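Local coordinates for protein 4-oxalocrotonate decarboxylase NahK (PDB 5D2H) that catalyses the metal-dependent decarboxylation of 2-oxohex-3-enedioate to 2-oxopent-4-enoate, a step in the breakdown of aromatic hydrocarbons, at residues V80-G85 against A247-M252; P125-E130 against P158-I163; S165-F170 against V178-S183. The protein carries 1 engineered substitution. All blocks are in the same frame, centred on the assembly; numbering follows the deposited sequence.

How the interactions relate
The three contacts gather round one bound 2-oxoglutarate, with centres about 14 Å (interactions 1 and 2), 15 Å (2 and 3) and 19 Å (1 and 3) apart. Interaction 1 brings together the far-separated strands 79-85 and 250-252, and the chain between them contains first interaction 2, then interaction 3. Strand 250-252 also neighbours strand 126-135, so interactions 1 and 2 share one mixed sheet; strand 153-163 leads on through the loop of interaction 3 to helix 174-179. Lys83 of interaction 1 ties the site together, its ammonium reaching both other contacts. All three contacts touch the ligand, while the metal is held by interaction 2.

Interaction 1: residues V80-G85 against A247-M252; sequences VGLKMG and AGTFIM. With AKG (2-oxoglutaric acid), chain C; EDO (1,2-ethanediol), chain L.
Two parallel strands, 80-85 and 250-252, pair by their backbones in the buried mixed sheet of the FAH-type fold, beside the 2-oxoglutarate site. Their axes approach to 4.6 Å, with an angle of 22° between directions. Leu82 bonds through both its N and its O, which turn to the same neighbour: N donates to Phe250 O (2.9 Å) and O accepts from Met252 N (2.9 Å), the latter in the carbonyl plane. Met84 N continues the ladder to Met252 O (3.0 Å) by a more bent bond, 132° at the hydrogen. Gly81, with no side chain, brings its CA to 3.1 Å from Phe250 O. Val80 and Gly81 both face Leu105 on the opposite neighbour, strand 101-106, and form a classic beta bulge there; a water accepts from Phe250 N and donates weakly to Val80 O. On the face of Leu82 and Ile251, the Leu82 CD1 branch approaches Thr249 CG2 obliquely at 4.1 Å, and helix 227-239 packs over both Leu82 and Ile251. The other face carries Lys83 and Met252, whose CB atoms are 4.0 Å apart before the chains diverge. Met252 runs toward Glu130 and Glu161. Lys83 CG sits between the backbone N and the carbonyl carbon (chi1 53°), and the chain bends again at each later torsion, a curl that brings NZ to the ligand carboxylate: NZ donates to AKG O2 at 2.8 Å. The same ammonium also has a salt bridge to Glu161 OE2 and a probable hydrogen bond to Ala182 O, so several acceptors fix its position. The Phe250 ring has a 1,2-ethanediol, probably from the crystallisation liquor, over the centre of one face, while Gly81 CA lies at its edge.

Interaction 2: residues P125-E130 against P158-I163; sequences PKIEAE and PTVEVI. With MG (magnesium ion), chain B; AKG (2-oxoglutaric acid), chain C.
Glu128, Glu130 and Glu161 each give one carboxylate oxygen to a magnesium ion: Glu128 OE2 at 1.9 Å, with Glu130 OE1 and Glu161 OE1 both at 2.0 Å. AKG O2, at a longer 2.4 Å from the magnesium, and two waters bring its ligands to six. Drawn together by the cation, Glu128 OE2 and Glu161 OE1 come within 2.8 Å, a spacing that would probably be unfavourable without the metal. These two side chains run side by side in the same direction, their carboxylate planes 28° apart, whereas the carboxylate of Glu130 is turned 69° from that of Glu161. Glu128 reaches the ion as an extended chain from a CG held between its backbone N and carbonyl carbon (chi1 43°). One water bound to magnesium donates to Glu130 OE2, the other to AKG O1, and the second Glu161 oxygen has Lys83 as its partner. The metal platform is an antiparallel strand pair, 126-130 with 158-163, of the FAH fold, and all three glutamates lie on its ligand-facing side. Glu128 and Glu161 form a hydrogen-bonded pair, Glu128 N to Glu161 O (2.9 Å) and Glu161 N to Glu128 O (2.8 Å), which sets their side chains next to each other; Lys126 with Ile163 and Glu130 with Thr159 repeat the pattern on either side. Ile163 CG2 packs 3.2 Å from Glu128 OE2 and also borders the ligand. On the reverse face Ile127 CG2 meets Val162 CG2 obliquely at 3.9 Å, and strands 267-272 and 276-282 pack against Ile127 and Val160.

Interaction 3: residues S165-F170 against V178-S183; sequences SRYENF and VADNAS. With AKG (2-oxoglutaric acid), chain C; SO4 (sulfate ion), chain O; EDO (1,2-ethanediol), chain F.
Ser165 lies beside the turn that follows helix 174-179, its CB 3.8 Å from Ser183 OG. A water joins Ser165 OG, Ser183 OG and Asp180 OD2. Ser165 OG also accepts from Tyr167 N, closing an ST turn. Arg166 comes next and holds Asp180 through both backbone and side chain. Its N donates almost straight (174°) to Asp180 OD2, while NE makes a salt bridge to the syn lone pair of Asp180 OD1 at 2.7 Å. NH1 reaches Asp180 O at 2.9 Å, within the guanidinium plane; Ser183 N meets that same oxygen from the opposite face of its carbonyl. Bends at chi2 and chi3 turn the guanidinium back so that its NE edge meets the carboxylate, the two planes 85° apart, and NH2 continues to Ser184 O. The Tyr167 ring and Asp180 run alongside in opposite senses, Tyr167 CE2 lying 3.4 Å from Asp180 CB, and the tyrosine OH bonds to Ser176 O in the helix. Asp180 thus pins the loop to a helix end closed by a Schellman motif with Asn181 as C-prime residue, and the turn beyond it carries Ala182 O and Ser183 CB up to O5 of the bound 2-oxoglutarate.

Interaction 1: residues V80-G85 against A247-M252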
loop_
_atom_site.group_PDB
_atom_site.type_symbol
_atom_site.label_atom_id
_atom_site.label_comp_id
_atom_site.label_asym_id
_atom_site.label_seq_id
_atom_site.Cartn_x
_atom_site.Cartn_y
_atom_site.Cartn_z
ATOM N N VAL A 80 5.305 -0.240 -10.673
ATOM C CA VAL A 80 4.053 -0.179 -11.408
ATOM C C VAL A 80 2.938 0.546 -10.656
ATOM O O VAL A 80 1.791 0.578 -11.108
ATOM C CB VAL A 80 3.565 -1.584 -11.833
ATOM C CG1 VAL A 80 4.637 -2.295 -12.659
ATOM C CG2 VAL A 80 3.177 -2.418 -10.612
ATOM N N GLY A 81 3.267 1.121 -9.508
ATOM C CA GLY A 81 2.281 1.898 -8.785
ATOM C C GLY A 81 2.714 2.271 -7.391
ATOM O O GLY A 81 3.848 2.028 -6.979
ATOM N N LEU A 82 1.783 2.853 -6.654
ATOM C CA LEU A 82 2.049 3.326 -5.316
ATOM C C LEU A 82 0.917 2.839 -4.448
ATOM O O LEU A 82 -0.194 2.613 -4.944
ATOM C CB LEU A 82 2.103 4.852 -5.320
ATOM C CG LEU A 82 3.216 5.408 -6.211
ATOM C CD1 LEU A 82 3.060 6.927 -6.436
ATOM C CD2 LEU A 82 4.570 5.098 -5.600
ATOM N N LYS A 83 1.190 2.638 -3.162
ATOM C CA LYS A 83 0.135 2.213 -2.258
ATOM C C LYS A 83 0.131 3.139 -1.065
ATOM O O LYS A 83 1.132 3.803 -0.795
ATOM C CB LYS A 83 0.285 0.733 -1.852
ATOM C CG LYS A 83 1.640 0.330 -1.282
ATOM C CD LYS A 83 1.843 0.846 0.122
ATOM C CE LYS A 83 0.847 0.251 1.101
ATOM N NZ LYS A 83 1.160 -1.175 1.446
ATOM N N MET A 84 -1.011 3.231 -0.390
ATOM C CA MET A 84 -1.146 4.138 0.740
ATOM C C MET A 84 -1.346 3.336 2.003
ATOM O O MET A 84 -2.101 2.368 2.010
ATOM C CB MET A 84 -2.343 5.062 0.566
ATOM C CG MET A 84 -2.288 5.901 -0.674
ATOM S SD MET A 84 -0.809 6.892 -0.616
ATOM C CE MET A 84 -1.190 8.044 0.698
ATOM N N GLY A 85 -0.673 3.756 3.070
ATOM C CA GLY A 85 -0.876 3.166 4.376
ATOM C C GLY A 85 -1.365 4.198 5.370
ATOM O O GLY A 85 -1.199 5.411 5.151
ATOM N N ALA A 247 0.356 11.395 -14.758
ATOM C CA ALA A 247 -0.791 10.747 -15.390
ATOM C C ALA A 247 -0.492 9.275 -15.621
ATOM O O ALA A 247 0.629 8.918 -15.937
ATOM C CB ALA A 247 -1.102 11.425 -16.729
ATOM N N GLY A 248 -1.499 8.421 -15.485
ATOM C CA GLY A 248 -1.299 6.999 -15.711
ATOM C C GLY A 248 -0.817 6.252 -14.479
ATOM O O GLY A 248 -0.469 5.075 -14.562
ATOM N N THR A 249 -0.787 6.921 -13.334
ATOM C CA THR A 249 -0.293 6.270 -12.125
ATOM C C THR A 249 -1.349 5.403 -11.455
ATOM O O THR A 249 -2.482 5.829 -11.253
ATOM C CB THR A 249 0.244 7.275 -11.097
ATOM O OG1 THR A 249 1.252 8.103 -11.696
ATOM C CG2 THR A 249 0.845 6.527 -9.905
ATOM N N PHE A 250 -0.960 4.176 -11.122
ATOM C CA PHE A 250 -1.813 3.241 -10.409
ATOM C C PHE A 250 -1.592 3.380 -8.906
ATOM O O PHE A 250 -0.471 3.254 -8.421
ATOM C CB PHE A 250 -1.493 1.817 -10.854
ATOM C CG PHE A 250 -2.179 0.760 -10.050
ATOM C CD1 PHE A 250 -3.474 0.378 -10.347
ATOM C CD2 PHE A 250 -1.515 0.121 -9.013
ATOM C CE1 PHE A 250 -4.102 -0.618 -9.609
ATOM C CE2 PHE A 250 -2.137 -0.876 -8.276
ATOM C CZ PHE A 250 -3.433 -1.240 -8.577
ATOM N N ILE A 251 -2.665 3.649 -8.179
ATOM C CA ILE A 251 -2.578 3.953 -6.760
ATOM C C ILE A 251 -3.569 3.130 -5.969
ATOM O O ILE A 251 -4.777 3.236 -6.179
ATOM C CB ILE A 251 -2.934 5.447 -6.494
ATOM C CG1 ILE A 251 -2.006 6.372 -7.277
ATOM C CG2 ILE A 251 -2.856 5.760 -5.007
ATOM C CD1 ILE A 251 -2.583 7.756 -7.459
ATOM N N MET A 252 -3.062 2.328 -5.036
ATOM C CA MET A 252 -3.931 1.622 -4.102
ATOM C C MET A 252 -4.248 2.558 -2.940
ATOM O O MET A 252 -3.355 2.951 -2.208
ATOM C CB MET A 252 -3.249 0.346 -3.618
ATOM C CG MET A 252 -2.780 -0.531 -4.780
ATOM S SD MET A 252 -2.149 -2.129 -4.230
ATOM C CE MET A 252 -3.530 -2.629 -3.212
HETATM C C1 AKG C . -1.009 -0.607 4.433
HETATM O O1 AKG C . -2.066 -0.188 4.948
HETATM O O2 AKG C . -0.942 -0.855 3.200
HETATM C C2 AKG C . 0.170 -0.861 5.278
HETATM O O5 AKG C . 0.856 -1.835 5.019
HETATM C C3 AKG C . 0.622 -0.021 6.461
HETATM C C4 AKG C . -0.368 1.034 6.939
HETATM C C5 AKG C . -1.497 0.478 7.780
HETATM O O3 AKG C . -2.581 1.097 7.710
HETATM O O4 AKG C . -1.335 -0.540 8.508
HETATM C C1 EDO L . -0.290 -2.361 -12.527
HETATM O O1 EDO L . -0.205 -1.012 -13.010
HETATM C C2 EDO L . -1.686 -2.637 -11.963
HETATM O O2 EDO L . -2.692 -2.197 -12.889
HETATM O O HOH W 1 1.557 3.331 -11.945
#

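Interaction 2: residues P125-E130 against P158-I163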
loop_
_atom_site.group_PDB
_atom_site.type_symbol
_atom_site.label_atom_id
_atom_site.label_comp_id
_atom_site.label_asym_id
_atom_site.label_seq_id
_atom_site.Cartn_x
_atom_site.Cartn_y
_atom_site.Cartn_z
ATOM N N PRO A 125 1.958 -12.885 5.972
ATOM C CA PRO A 125 1.174 -11.976 5.133
ATOM C C PRO A 125 -0.253 -11.783 5.618
ATOM O O PRO A 125 -0.831 -12.655 6.274
ATOM C CB PRO A 125 1.170 -12.679 3.773
ATOM C CG PRO A 125 1.316 -14.137 4.111
ATOM C CD PRO A 125 2.241 -14.165 5.294
ATOM N N LYS A 126 -0.815 -10.626 5.273
ATOM C CA LYS A 126 -2.215 -10.333 5.515
ATOM C C LYS A 126 -2.758 -9.714 4.242
ATOM O O LYS A 126 -2.011 -9.112 3.471
ATOM C CB LYS A 126 -2.370 -9.326 6.646
ATOM C CG LYS A 126 -1.746 -9.732 7.962
ATOM C CD LYS A 126 -2.069 -8.697 9.038
ATOM C CE LYS A 126 -1.420 -9.069 10.363
ATOM N NZ LYS A 126 -1.833 -8.146 11.448
ATOM N N ILE A 127 -4.059 -9.854 4.024
ATOM C CA ILE A 127 -4.682 -9.236 2.871
ATOM C C ILE A 127 -5.578 -8.108 3.331
ATOM O O ILE A 127 -6.111 -8.129 4.442
ATOM C CB ILE A 127 -5.505 -10.237 2.062
ATOM C CG1 ILE A 127 -6.670 -10.781 2.902
ATOM C CG2 ILE A 127 -4.613 -11.362 1.580
ATOM C CD1 ILE A 127 -7.755 -11.448 2.071
ATOM N N GLU A 128 -5.720 -7.109 2.477
ATOM C CA GLU A 128 -6.679 -6.049 2.719
ATOM C C GLU A 128 -7.404 -5.711 1.423
ATOM O O GLU A 128 -6.834 -5.825 0.330
ATOM C CB GLU A 128 -5.997 -4.819 3.327
ATOM C CG GLU A 128 -4.689 -4.451 2.686
ATOM C CD GLU A 128 -3.963 -3.340 3.420
ATOM O OE1 GLU A 128 -4.407 -2.923 4.515
ATOM O OE2 GLU A 128 -2.933 -2.883 2.896
ATOM N N ALA A 129 -8.673 -5.336 1.557
ATOM C CA ALA A 129 -9.506 -4.934 0.428
ATOM C C ALA A 129 -9.346 -3.448 0.190
ATOM O O ALA A 129 -9.500 -2.639 1.112
ATOM C CB ALA A 129 -10.959 -5.263 0.689
ATOM N N GLU A 130 -9.035 -3.086 -1.047
ATOM C CA GLU A 130 -8.798 -1.694 -1.376
ATOM C C GLU A 130 -9.445 -1.374 -2.705
ATOM O O GLU A 130 -9.837 -2.261 -3.470
ATOM C CB GLU A 130 -7.291 -1.400 -1.441
ATOM C CG GLU A 130 -6.505 -1.931 -0.255
ATOM C CD GLU A 130 -5.136 -1.263 -0.076
ATOM O OE1 GLU A 130 -4.285 -1.857 0.613
ATOM O OE2 GLU A 130 -4.911 -0.145 -0.593
ATOM N N PRO A 158 -10.977 -2.589 -8.321
ATOM C CA PRO A 158 -10.859 -3.350 -7.078
ATOM C C PRO A 158 -9.481 -3.954 -6.975
ATOM O O PRO A 158 -8.987 -4.521 -7.945
ATOM C CB PRO A 158 -11.895 -4.461 -7.258
ATOM C CG PRO A 158 -12.955 -3.823 -8.085
ATOM C CD PRO A 158 -12.218 -2.916 -9.049
ATOM N N THR A 159 -8.860 -3.815 -5.813
ATOM C CA THR A 159 -7.546 -4.387 -5.610
ATOM C C THR A 159 -7.410 -4.887 -4.193
ATOM O O THR A 159 -7.735 -4.183 -3.240
ATOM C CB THR A 159 -6.432 -3.368 -5.872
ATOM O OG1 THR A 159 -6.647 -2.742 -7.150
ATOM C CG2 THR A 159 -5.058 -4.075 -5.850
ATOM N N VAL A 160 -6.945 -6.119 -4.055
ATOM C CA VAL A 160 -6.632 -6.642 -2.747
ATOM C C VAL A 160 -5.124 -6.547 -2.589
ATOM O O VAL A 160 -4.379 -6.916 -3.493
ATOM C CB VAL A 160 -7.095 -8.095 -2.618
ATOM C CG1 VAL A 160 -6.534 -8.720 -1.364
ATOM C CG2 VAL A 160 -8.632 -8.154 -2.647
ATOM N N GLU A 161 -4.667 -6.007 -1.470
ATOM C CA GLU A 161 -3.237 -5.967 -1.240
ATOM C C GLU A 161 -2.858 -7.108 -0.325
ATOM O O GLU A 161 -3.614 -7.475 0.578
ATOM C CB GLU A 161 -2.787 -4.631 -0.630
ATOM C CG GLU A 161 -1.264 -4.490 -0.667
ATOM C CD GLU A 161 -0.719 -3.186 -0.096
ATOM O OE1 GLU A 161 -1.458 -2.450 0.593
ATOM O OE2 GLU A 161 0.479 -2.912 -0.335
ATOM N N VAL A 162 -1.705 -7.705 -0.591
ATOM C CA VAL A 162 -1.101 -8.579 0.389
ATOM C C VAL A 162 0.030 -7.779 0.999
ATOM O O VAL A 162 0.970 -7.364 0.308
ATOM C CB VAL A 162 -0.603 -9.904 -0.221
ATOM C CG1 VAL A 162 -0.092 -10.835 0.888
ATOM C CG2 VAL A 162 -1.737 -10.587 -0.992
ATOM N N ILE A 163 -0.089 -7.503 2.287
ATOM C CA ILE A 163 0.955 -6.777 2.976
ATOM C C ILE A 163 1.691 -7.758 3.860
ATOM O O ILE A 163 1.131 -8.757 4.287
ATOM C CB ILE A 163 0.408 -5.605 3.796
ATOM C CG1 ILE A 163 -0.623 -6.104 4.818
ATOM C CG2 ILE A 163 -0.159 -4.512 2.852
ATOM C CD1 ILE A 163 -1.135 -5.021 5.747
HETATM MG MG MG B . -2.701 -1.400 1.733
HETATM C C1 AKG C . -1.009 -0.607 4.433
HETATM O O1 AKG C . -2.066 -0.188 4.948
HETATM O O2 AKG C . -0.942 -0.855 3.200
HETATM C C2 AKG C . 0.170 -0.861 5.278
HETATM O O5 AKG C . 0.856 -1.835 5.019
HETATM C C3 AKG C . 0.622 -0.021 6.461
HETATM C C4 AKG C . -0.368 1.034 6.939
HETATM C C5 AKG C . -1.497 0.478 7.780
HETATM O O3 AKG C . -2.581 1.097 7.710
HETATM O O4 AKG C . -1.335 -0.540 8.508
HETATM O O HOH W 2 -2.573 0.230 0.550
HETATM O O HOH W 3 -3.806 -0.329 3.159
#

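Interaction 3: residues S165-F170 against V178-S183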
loop_
_atom_site.group_PDB
_atom_site.type_symbol
_atom_site.label_atom_id
_atom_site.label_comp_id
_atom_site.label_asym_id
_atom_site.label_seq_id
_atom_site.Cartn_x
_atom_site.Cartn_y
_atom_site.Cartn_z
ATOM N N SER A 165 4.788 -7.187 6.611
ATOM C CA SER A 165 5.844 -6.449 7.261
ATOM C C SER A 165 7.046 -7.374 7.371
ATOM O O SER A 165 6.905 -8.518 7.785
ATOM C CB SER A 165 5.403 -6.018 8.652
ATOM O OG SER A 165 6.459 -5.328 9.281
ATOM N N ARG A 166 8.221 -6.883 6.993
ATOM C CA ARG A 166 9.439 -7.667 7.153
ATOM C C ARG A 166 9.928 -7.659 8.605
ATOM O O ARG A 166 10.940 -8.276 8.931
ATOM C CB ARG A 166 10.527 -7.161 6.203
ATOM C CG ARG A 166 10.523 -7.878 4.863
ATOM C CD ARG A 166 9.150 -7.817 4.184
ATOM N NE ARG A 166 8.811 -6.440 3.807
ATOM C CZ ARG A 166 8.005 -6.105 2.802
ATOM N NH1 ARG A 166 7.761 -4.821 2.536
ATOM N NH2 ARG A 166 7.436 -7.050 2.063
ATOM N N TYR A 167 9.209 -6.963 9.482
ATOM C CA TYR A 167 9.612 -6.916 10.886
ATOM C C TYR A 167 9.005 -8.021 11.736
ATOM O O TYR A 167 7.865 -8.437 11.534
ATOM C CB TYR A 167 9.342 -5.542 11.514
ATOM C CG TYR A 167 9.967 -4.413 10.733
ATOM C CD1 TYR A 167 11.345 -4.336 10.582
ATOM C CD2 TYR A 167 9.188 -3.445 10.129
ATOM C CE1 TYR A 167 11.928 -3.320 9.863
ATOM C CE2 TYR A 167 9.765 -2.420 9.397
ATOM C CZ TYR A 167 11.131 -2.364 9.265
ATOM O OH TYR A 167 11.721 -1.349 8.548
ATOM N N GLU A 168 9.798 -8.481 12.691
ATOM C CA GLU A 168 9.392 -9.522 13.617
ATOM C C GLU A 168 8.520 -8.925 14.705
ATOM O O GLU A 168 7.826 -9.638 15.429
ATOM C CB GLU A 168 10.633 -10.140 14.251
ATOM C CG GLU A 168 11.376 -9.196 15.161
ATOM C CD GLU A 168 12.750 -9.716 15.552
ATOM O OE1 GLU A 168 13.168 -10.758 15.008
ATOM O OE2 GLU A 168 13.412 -9.073 16.389
ATOM N N ASN A 169 8.559 -7.604 14.814
ATOM C CA ASN A 169 7.908 -6.897 15.912
ATOM C C ASN A 169 6.389 -6.899 15.816
ATOM O O ASN A 169 5.819 -6.848 14.724
ATOM C CB ASN A 169 8.438 -5.463 16.003
ATOM C CG ASN A 169 9.951 -5.411 16.113
ATOM O OD1 ASN A 169 10.656 -5.548 15.115
ATOM N ND2 ASN A 169 10.457 -5.222 17.329
ATOM N N PHE A 170 5.739 -6.946 16.973
ATOM C CA PHE A 170 4.284 -6.958 17.033
ATOM C C PHE A 170 3.707 -5.559 16.825
ATOM O O PHE A 170 2.903 -5.339 15.919
ATOM C CB PHE A 170 3.813 -7.531 18.373
ATOM C CG PHE A 170 2.446 -8.152 18.320
ATOM C CD1 PHE A 170 2.274 -9.437 17.821
ATOM C CD2 PHE A 170 1.335 -7.460 18.776
ATOM C CE1 PHE A 170 1.015 -10.022 17.772
ATOM C CE2 PHE A 170 0.073 -8.038 18.729
ATOM C CZ PHE A 170 -0.086 -9.321 18.226
ATOM N N VAL A 178 7.494 2.584 6.991
ATOM C CA VAL A 178 7.843 3.346 5.807
ATOM C C VAL A 178 9.137 2.837 5.202
ATOM O O VAL A 178 9.201 2.584 3.998
ATOM C CB VAL A 178 7.982 4.845 6.116
ATOM C CG1 VAL A 178 8.693 5.554 4.971
ATOM C CG2 VAL A 178 6.608 5.456 6.377
ATOM N N ALA A 179 10.162 2.666 6.039
ATOM C CA ALA A 179 11.456 2.164 5.580
ATOM C C ALA A 179 11.300 0.802 4.907
ATOM O O ALA A 179 11.998 0.486 3.947
ATOM C CB ALA A 179 12.454 2.086 6.745
ATOM N N ASP A 180 10.357 0.015 5.405
ATOM C CA ASP A 180 10.036 -1.298 4.845
ATOM C C ASP A 180 8.958 -1.183 3.754
ATOM O O ASP A 180 8.152 -2.088 3.555
ATOM C CB ASP A 180 9.592 -2.236 5.982
ATOM C CG ASP A 180 9.306 -3.653 5.512
ATOM O OD1 ASP A 180 9.997 -4.133 4.589
ATOM O OD2 ASP A 180 8.379 -4.291 6.060
ATOM N N ASN A 181 8.944 -0.058 3.043
ATOM C CA ASN A 181 8.046 0.121 1.896
ATOM C C ASN A 181 6.577 -0.092 2.258
ATOM O O ASN A 181 5.815 -0.704 1.498
ATOM C CB ASN A 181 8.438 -0.805 0.739
ATOM C CG ASN A 181 7.791 -0.400 -0.577
ATOM O OD1 ASN A 181 7.500 0.783 -0.806
ATOM N ND2 ASN A 181 7.553 -1.376 -1.445
ATOM N N ALA A 182 6.186 0.399 3.431
ATOM C CA ALA A 182 4.804 0.280 3.863
ATOM C C ALA A 182 4.345 -1.180 3.786
ATOM O O ALA A 182 3.181 -1.463 3.489
ATOM C CB ALA A 182 3.908 1.178 3.006
ATOM N N SER A 183 5.273 -2.108 4.019
ATOM C CA SER A 183 4.928 -3.535 4.110
ATOM C C SER A 183 4.395 -4.125 2.799
ATOM O O SER A 183 3.751 -5.181 2.792
ATOM C CB SER A 183 3.904 -3.753 5.227
ATOM O OG SER A 183 4.321 -3.130 6.435
HETATM C C1 AKG C . -1.009 -0.607 4.433
HETATM O O1 AKG C . -2.066 -0.188 4.948
HETATM O O2 AKG C . -0.942 -0.855 3.200
HETATM C C2 AKG C . 0.170 -0.861 5.278
HETATM O O5 AKG C . 0.856 -1.835 5.019
HETATM C C3 AKG C . 0.622 -0.021 6.461
HETATM C C4 AKG C . -0.368 1.034 6.939
HETATM C C5 AKG C . -1.497 0.478 7.780
HETATM O O3 AKG C . -2.581 1.097 7.710
HETATM O O4 AKG C . -1.335 -0.540 8.508
HETATM S S SO4 O . 7.198 -5.489 19.811
HETATM O O1 SO4 O . 6.012 -4.888 19.200
HETATM O O2 SO4 O . 8.322 -4.554 19.702
HETATM O O3 SO4 O . 7.526 -6.739 19.121
HETATM O O4 SO4 O . 6.913 -5.786 21.214
HETATM C C1 EDO F . 1.397 -6.814 7.761
HETATM O O1 EDO F . 1.645 -6.246 9.052
HETATM C C2 EDO F . 1.457 -8.337 7.858
HETATM O O2 EDO F . 2.736 -8.729 8.377
HETATM O O HOH W 4 6.558 -3.191 7.737
#